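Local coordinates for protein Rab GDP dissociation inhibitor alpha (Naegleria fowleri, PDB 6C87) that probably holds prenylated Rab GTPases in their GDP-bound state, slows their nucleotide release and shuttles them between membranes and the cytosol, at residues D224-N227 against S232-V235; I216-L221 against H420-A425; M90-G93 against L99-T102. All blocks are in the same frame, centred on the assembly; numbering follows the deposited sequence.

Contact 1. Residues D224-N227 against S232-V235; sequences DSLN and SPYV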
loop_
_atom_site.group_PDB
_atom_site.type_symbol
_atom_site.label_atom_id
_atom_site.label_comp_id
_atom_site.label_asym_id
_atom_site.label_seq_id
_atom_site.Cartn_x
_atom_site.Cartn_y
_atom_site.Cartn_z
ATOM N N ASP A 224 6.008 13.182 -20.522
ATOM C CA ASP A 224 6.593 13.923 -19.404
ATOM C C ASP A 224 8.115 13.846 -19.423
ATOM O O ASP A 224 8.801 14.861 -19.246
ATOM C CB ASP A 224 6.036 13.407 -18.075
ATOM C CG ASP A 224 4.667 13.988 -17.744
ATOM O OD1 ASP A 224 3.886 13.303 -17.050
ATOM O OD2 ASP A 224 4.351 15.102 -18.218
ATOM N N SER A 225 8.663 12.641 -19.610
ATOM C CA SER A 225 10.113 12.491 -19.670
ATOM C C SER A 225 10.690 13.236 -20.868
ATOM O O SER A 225 11.730 13.900 -20.761
ATOM C CB SER A 225 10.476 11.009 -19.717
ATOM O OG SER A 225 10.032 10.354 -18.543
ATOM N N LEU A 226 9.992 13.184 -22.003
ATOM C CA LEU A 226 10.454 13.866 -23.210
ATOM C C LEU A 226 10.539 15.373 -22.999
ATOM O O LEU A 226 11.465 16.020 -23.500
ATOM C CB LEU A 226 9.521 13.535 -24.384
ATOM C CG LEU A 226 9.578 14.273 -25.735
ATOM C CD1 LEU A 226 10.785 13.874 -26.559
ATOM C CD2 LEU A 226 8.303 14.075 -26.542
ATOM N N ASN A 227 9.582 15.957 -22.267
ATOM C CA ASN A 227 9.612 17.400 -22.035
ATOM C C ASN A 227 10.690 17.812 -21.040
ATOM O O ASN A 227 11.131 18.967 -21.067
ATOM C CB ASN A 227 8.250 17.886 -21.529
ATOM C CG ASN A 227 7.213 17.979 -22.636
ATOM O OD1 ASN A 227 7.550 18.083 -23.818
ATOM N ND2 ASN A 227 5.939 17.944 -22.256
ATOM N N SER A 232 14.411 13.499 -26.385
ATOM C CA SER A 232 13.817 12.172 -26.281
ATOM C C SER A 232 13.518 11.894 -24.812
ATOM O O SER A 232 13.879 12.694 -23.935
ATOM C CB SER A 232 14.752 11.092 -26.853
ATOM O OG SER A 232 15.606 10.606 -25.831
ATOM N N PRO A 233 12.787 10.816 -24.512
ATOM C CA PRO A 233 12.554 10.457 -23.108
ATOM C C PRO A 233 13.663 9.614 -22.494
ATOM O O PRO A 233 13.536 9.206 -21.335
ATOM C CB PRO A 233 11.245 9.660 -23.179
ATOM C CG PRO A 233 11.345 8.961 -24.474
ATOM C CD PRO A 233 12.008 9.943 -25.416
ATOM N N TYR A 234 14.733 9.326 -23.224
ATOM C CA TYR A 234 15.712 8.333 -22.807
ATOM C C TYR A 234 16.986 8.996 -22.283
ATOM O O TYR A 234 17.412 10.039 -22.786
ATOM C CB TYR A 234 16.064 7.408 -23.973
ATOM C CG TYR A 234 14.937 6.535 -24.477
ATOM C CD1 TYR A 234 14.488 5.443 -23.744
ATOM C CD2 TYR A 234 14.342 6.787 -25.710
ATOM C CE1 TYR A 234 13.465 4.633 -24.221
ATOM C CE2 TYR A 234 13.315 5.999 -26.193
ATOM C CZ TYR A 234 12.880 4.919 -25.451
ATOM O OH TYR A 234 11.863 4.122 -25.942
ATOM N N VAL A 235 17.576 8.389 -21.254
ATOM C CA VAL A 235 18.918 8.725 -20.796
ATOM C C VAL A 235 19.781 7.463 -20.864
ATOM O O VAL A 235 19.282 6.339 -20.967
ATOM C CB VAL A 235 18.928 9.311 -19.368
ATOM C CG1 VAL A 235 18.039 10.541 -19.282
ATOM C CG2 VAL A 235 18.536 8.262 -18.342
#

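Contact 2. Residues I216-L221 against H420-A425; sequences IERMRL and HFESCA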
loop_
_atom_site.group_PDB
_atom_site.type_symbol
_atom_site.label_atom_id
_atom_site.label_comp_id
_atom_site.label_asym_id
_atom_site.label_seq_id
_atom_site.Cartn_x
_atom_site.Cartn_y
_atom_site.Cartn_z
ATOM N N ILE A 216 -2.614 4.681 -21.234
ATOM C CA ILE A 216 -2.539 6.139 -21.198
ATOM C C ILE A 216 -1.433 6.588 -20.255
ATOM O O ILE A 216 -0.685 7.525 -20.555
ATOM C CB ILE A 216 -3.897 6.741 -20.791
ATOM C CG1 ILE A 216 -4.962 6.477 -21.860
ATOM C CG2 ILE A 216 -3.766 8.241 -20.525
ATOM C CD1 ILE A 216 -6.365 6.932 -21.443
ATOM N N GLU A 217 -1.300 5.913 -19.107
ATOM C CA GLU A 217 -0.251 6.267 -18.156
ATOM C C GLU A 217 1.134 6.130 -18.782
ATOM O O GLU A 217 2.003 6.982 -18.567
ATOM C CB GLU A 217 -0.368 5.399 -16.899
ATOM N N ARG A 218 1.342 5.085 -19.597
ATOM C CA ARG A 218 2.630 4.893 -20.259
ATOM C C ARG A 218 2.914 5.996 -21.273
ATOM O O ARG A 218 4.055 6.450 -21.404
ATOM C CB ARG A 218 2.672 3.541 -20.963
ATOM C CG ARG A 218 2.648 2.332 -20.091
ATOM C CD ARG A 218 2.635 1.113 -20.997
ATOM N NE ARG A 218 3.024 -0.110 -20.309
ATOM C CZ ARG A 218 4.192 -0.718 -20.476
ATOM N NH1 ARG A 218 5.090 -0.213 -21.311
ATOM N NH2 ARG A 218 4.463 -1.831 -19.807
ATOM N N MET A 219 1.902 6.407 -22.034
ATOM C CA MET A 219 2.113 7.501 -22.976
ATOM C C MET A 219 2.417 8.803 -22.242
ATOM O O MET A 219 3.242 9.601 -22.702
ATOM C CB MET A 219 0.891 7.658 -23.877
ATOM C CG MET A 219 0.467 6.374 -24.569
ATOM S SD MET A 219 -1.005 6.533 -25.621
ATOM C CE MET A 219 -1.235 8.316 -25.677
ATOM N N ARG A 220 1.764 9.032 -21.095
ATOM C CA ARG A 220 2.052 10.222 -20.298
ATOM C C ARG A 220 3.476 10.190 -19.755
ATOM O O ARG A 220 4.145 11.227 -19.686
ATOM C CB ARG A 220 1.054 10.352 -19.144
ATOM C CG ARG A 220 -0.407 10.449 -19.553
ATOM C CD ARG A 220 -0.855 11.871 -19.849
ATOM N NE ARG A 220 -2.259 11.901 -20.250
ATOM C CZ ARG A 220 -3.281 11.866 -19.400
ATOM N NH1 ARG A 220 -3.056 11.804 -18.096
ATOM N NH2 ARG A 220 -4.528 11.890 -19.851
ATOM N N LEU A 221 3.948 9.014 -19.346
ATOM C CA LEU A 221 5.320 8.906 -18.875
ATOM C C LEU A 221 6.304 9.308 -19.964
ATOM O O LEU A 221 7.263 10.050 -19.706
ATOM C CB LEU A 221 5.589 7.474 -18.414
ATOM C CG LEU A 221 7.016 7.137 -17.997
ATOM C CD1 LEU A 221 7.423 7.956 -16.777
ATOM C CD2 LEU A 221 7.129 5.645 -17.725
ATOM N N HIS A 420 15.479 -0.888 -24.250
ATOM C CA HIS A 420 15.122 -0.137 -23.056
ATOM C C HIS A 420 14.993 -1.131 -21.906
ATOM O O HIS A 420 14.947 -2.346 -22.117
ATOM C CB HIS A 420 13.852 0.703 -23.263
ATOM C CG HIS A 420 12.754 -0.009 -23.987
ATOM N ND1 HIS A 420 11.902 -0.895 -23.362
ATOM C CD2 HIS A 420 12.360 0.042 -25.282
ATOM C CE1 HIS A 420 11.029 -1.356 -24.240
ATOM N NE2 HIS A 420 11.286 -0.806 -25.414
ATOM N N PHE A 421 14.952 -0.614 -20.677
ATOM C CA PHE A 421 15.215 -1.446 -19.505
ATOM C C PHE A 421 13.980 -1.924 -18.750
ATOM O O PHE A 421 14.146 -2.561 -17.705
ATOM C CB PHE A 421 16.133 -0.697 -18.531
ATOM C CG PHE A 421 17.595 -1.013 -18.699
ATOM C CD1 PHE A 421 18.092 -2.269 -18.368
ATOM C CD2 PHE A 421 18.478 -0.053 -19.170
ATOM C CE1 PHE A 421 19.448 -2.567 -18.511
ATOM C CE2 PHE A 421 19.839 -0.338 -19.308
ATOM C CZ PHE A 421 20.322 -1.604 -18.983
ATOM N N GLU A 422 12.763 -1.660 -19.240
ATOM C CA GLU A 422 11.562 -1.984 -18.462
ATOM C C GLU A 422 11.479 -3.472 -18.119
ATOM O O GLU A 422 11.182 -3.845 -16.977
ATOM C CB GLU A 422 10.302 -1.571 -19.209
ATOM C CG GLU A 422 9.124 -1.438 -18.281
ATOM C CD GLU A 422 7.819 -1.295 -19.016
ATOM O OE1 GLU A 422 6.767 -1.264 -18.344
ATOM O OE2 GLU A 422 7.848 -1.228 -20.262
ATOM N N SER A 423 11.708 -4.341 -19.101
ATOM C CA SER A 423 11.583 -5.767 -18.827
ATOM C C SER A 423 12.669 -6.238 -17.863
ATOM O O SER A 423 12.429 -7.133 -17.040
ATOM C CB SER A 423 11.590 -6.549 -20.145
ATOM O OG SER A 423 12.856 -6.523 -20.769
ATOM N N CYS A 424 13.859 -5.637 -17.928
ATOM C CA CYS A 424 14.871 -5.930 -16.921
ATOM C C CYS A 424 14.425 -5.471 -15.531
ATOM O O CYS A 424 14.607 -6.194 -14.542
ATOM C CB CYS A 424 16.196 -5.278 -17.319
ATOM S SG CYS A 424 17.376 -5.103 -15.978
ATOM N N ALA A 425 13.816 -4.281 -15.437
ATOM C CA ALA A 425 13.330 -3.785 -14.148
ATOM C C ALA A 425 12.202 -4.652 -13.601
ATOM O O ALA A 425 12.139 -4.906 -12.389
ATOM C CB ALA A 425 12.870 -2.332 -14.276
#

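Contact 3. Residues M90-G93 against L99-T102; sequences MANG and LRMT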
loop_
_atom_site.group_PDB
_atom_site.type_symbol
_atom_site.label_atom_id
_atom_site.label_comp_id
_atom_site.label_asym_id
_atom_site.label_seq_id
_atom_site.Cartn_x
_atom_site.Cartn_y
_atom_site.Cartn_z
ATOM N N MET A 90 14.298 4.722 -19.657
ATOM C CA MET A 90 13.210 5.692 -19.648
ATOM C C MET A 90 13.400 6.603 -18.441
ATOM O O MET A 90 13.552 6.126 -17.311
ATOM C CB MET A 90 11.863 4.972 -19.610
ATOM C CG MET A 90 10.658 5.848 -19.309
ATOM S SD MET A 90 10.264 7.056 -20.594
ATOM C CE MET A 90 10.006 6.000 -22.020
ATOM N N ALA A 91 13.369 7.916 -18.690
ATOM C CA ALA A 91 13.910 8.904 -17.756
ATOM C C ALA A 91 13.351 8.805 -16.339
ATOM O O ALA A 91 14.084 9.041 -15.370
ATOM C CB ALA A 91 13.679 10.307 -18.308
ATOM N N ASN A 92 12.074 8.467 -16.176
ATOM C CA ASN A 92 11.565 8.327 -14.808
ATOM C C ASN A 92 10.874 6.984 -14.608
ATOM O O ASN A 92 9.902 6.883 -13.852
ATOM C CB ASN A 92 10.626 9.478 -14.442
ATOM C CG ASN A 92 11.363 10.681 -13.868
ATOM O OD1 ASN A 92 12.152 10.552 -12.931
ATOM N ND2 ASN A 92 11.116 11.855 -14.438
ATOM N N GLY A 93 11.361 5.953 -15.301
ATOM C CA GLY A 93 10.776 4.633 -15.281
ATOM C C GLY A 93 11.212 3.824 -14.080
ATOM O O GLY A 93 11.803 4.329 -13.124
ATOM N N LEU A 99 17.259 2.224 -9.104
ATOM C CA LEU A 99 18.625 2.715 -8.946
ATOM C C LEU A 99 18.701 3.816 -7.897
ATOM O O LEU A 99 19.666 3.883 -7.126
ATOM C CB LEU A 99 19.139 3.232 -10.287
ATOM C CG LEU A 99 19.398 2.173 -11.353
ATOM C CD1 LEU A 99 19.874 2.818 -12.655
ATOM C CD2 LEU A 99 20.410 1.160 -10.820
ATOM N N ARG A 100 17.691 4.689 -7.851
ATOM C CA ARG A 100 17.664 5.731 -6.833
ATOM C C ARG A 100 17.533 5.142 -5.436
ATOM O O ARG A 100 18.133 5.655 -4.484
ATOM C CB ARG A 100 16.532 6.720 -7.104
ATOM C CG ARG A 100 16.863 7.782 -8.143
ATOM C CD ARG A 100 15.626 8.566 -8.575
ATOM N NE ARG A 100 15.876 9.303 -9.807
ATOM C CZ ARG A 100 14.933 9.871 -10.556
ATOM N NH1 ARG A 100 13.656 9.776 -10.206
ATOM N NH2 ARG A 100 15.271 10.524 -11.666
ATOM N N MET A 101 16.765 4.061 -5.294
ATOM C CA MET A 101 16.582 3.439 -3.987
ATOM C C MET A 101 17.899 2.929 -3.413
ATOM O O MET A 101 18.117 2.988 -2.196
ATOM C CB MET A 101 15.584 2.297 -4.100
ATOM C CG MET A 101 14.151 2.720 -4.260
ATOM S SD MET A 101 13.172 1.237 -4.519
ATOM C CE MET A 101 12.913 0.749 -2.812
ATOM N N THR A 102 18.787 2.419 -4.268
ATOM C CA THR A 102 20.079 1.944 -3.784
ATOM C C THR A 102 21.026 3.087 -3.451
ATOM O O THR A 102 21.950 2.903 -2.655
ATOM C CB THR A 102 20.762 1.063 -4.828
ATOM O OG1 THR A 102 21.090 1.866 -5.968
ATOM C CG2 THR A 102 19.853 -0.096 -5.257
#

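Contact 1. Residues D224-N227 against S232-V235
The hydroxyl oxygen of S232 is held by two backbone groups: Y234 N donates to S232 OG over 3.0 Å in a nearly straight bond (166°), closing an ST turn, and the same oxygen is hydrogen-bonded to the backbone carbonyl of V114 on strand 111-121. While its polar end is tied up in this way, the backbone of S232 faces L226 of helix 212-229. The leucine CG lies anti to the backbone N (chi1 169°), and the branch ending in CD1 reaches across to S232 CA at 3.5 Å, close to S232 N as well. Next to it, the pyrrolidine of P233 sets its CB against S225 CB at 3.8 Å and lies 3.9 Å from L226 N, so one methylene meets both the side chain of one helical residue and the backbone of the next. The far corner of the same ring, CG, rests 3.8 Å above one face of the Y234 ring, displaced toward its rim. S225 keeps OG beside its own backbone N (chi1 -62°), where it bonds to L221 O one turn back in the helix. No hydrogen bond crosses between D224-N227 and S232-V235. The buried hydroxyls are satisfied within the helix and by the turn and sheet, which implies that between these two segments the contact rests on van der Waals packing.

Contact 2. Residues I216-L221 against H420-A425
R218, in the first half of helix 212-229, and E422, in the first turn of helix 422-436, are the nearest backbone positions of I216-L221 and H420-A425, yet their CA atoms stand 11.4 Å apart, a distance bridged entirely by two long side chains. Both point toward the opposing segment and both run out extended: the arginine from CG to NE, the glutamate beyond a CG placed anti to its backbone N (chi1 -160°). Their charged ends meet in a salt bridge in which R218 NH2 lies 2.8 Å from E422 OE1. A second bond of the same salt bridge joins R218 NH1 to E422 OE2 at 3.1 Å, bent to 140° at the hydrogen and received on the syn lone pair. The guanidinium and carboxylate planes are turned 52° against each other, so this is a twisted two-point pairing and not a coplanar one. R218 has further company: NH1 also bonds to A199 O, and Y201 makes a cation-pi contact with it, which together would limit its swing. The position of E422 at the helix start may further stabilise its negative charge. Around this bridge near the surface, F421 packs on helices 22-33 and 94-102 and on strand 89-90, A425 also meets helix 94-102, and L221 touches M90, so strand 89-90 receives side chains from both partner segments.

Contact 3. Residues M90-G93 against L99-T102
A91, just past the end of strand 89-90, is the first residue of its segment to come near R100: its carbonyl O stands 4.2 Å from R100 NH2, too far for a bond. N92 follows and carries the contact. Although its CB does not point at the helix, the amide end swings nearer, and OD1 accepts from R100 NH1 at 3.2 Å with an N-H...O angle of 146°. The donor lies almost in line with the amide C=O bond. R100 NH2 adds a second, weak bond to the same OD1 at 3.4 Å, so one oxygen sits in the fork of the guanidinium, whose plane is turned 66° from that of the amide. The arginine reaches there by an extended chain, and its NH2 is held more firmly by the backbone O of N227 in the second subunit, placing this fork at a subunit interface. G93 ends the walk: its N bonds to M90 O at 3.0 Å, closing a beta turn, and it is the N-cap of helix 94-102. The turn lies against helix 212-229, where A91 meets S225 and Y229 and N92 meets M228, while L99, on the helix it starts, packs on helices 22-33 and 243-254.

The three contacts form a compact cluster, with centres 11 to 13 Å apart. Contact 3 closes first along the chain; contact 2 then opens on helix 212-229, contact 1 follows at that helix's end, and contact 2 closes only near the C-terminus. Contacts 1 and 2 share the helix and touch where Y234 packs on H420. Contact 3 meets contact 1 through a probable hydrogen bond from A91 N to P233 O (2.9 Å), just outside the antiparallel strands 89-90 and 234-237, and meets contact 2 where L221 CD1 approaches N92 O. Sequence-distant helices are thereby gathered about one edge of the mixed sheet, consistent with a GDI fold joining sheet-rich and helical parts.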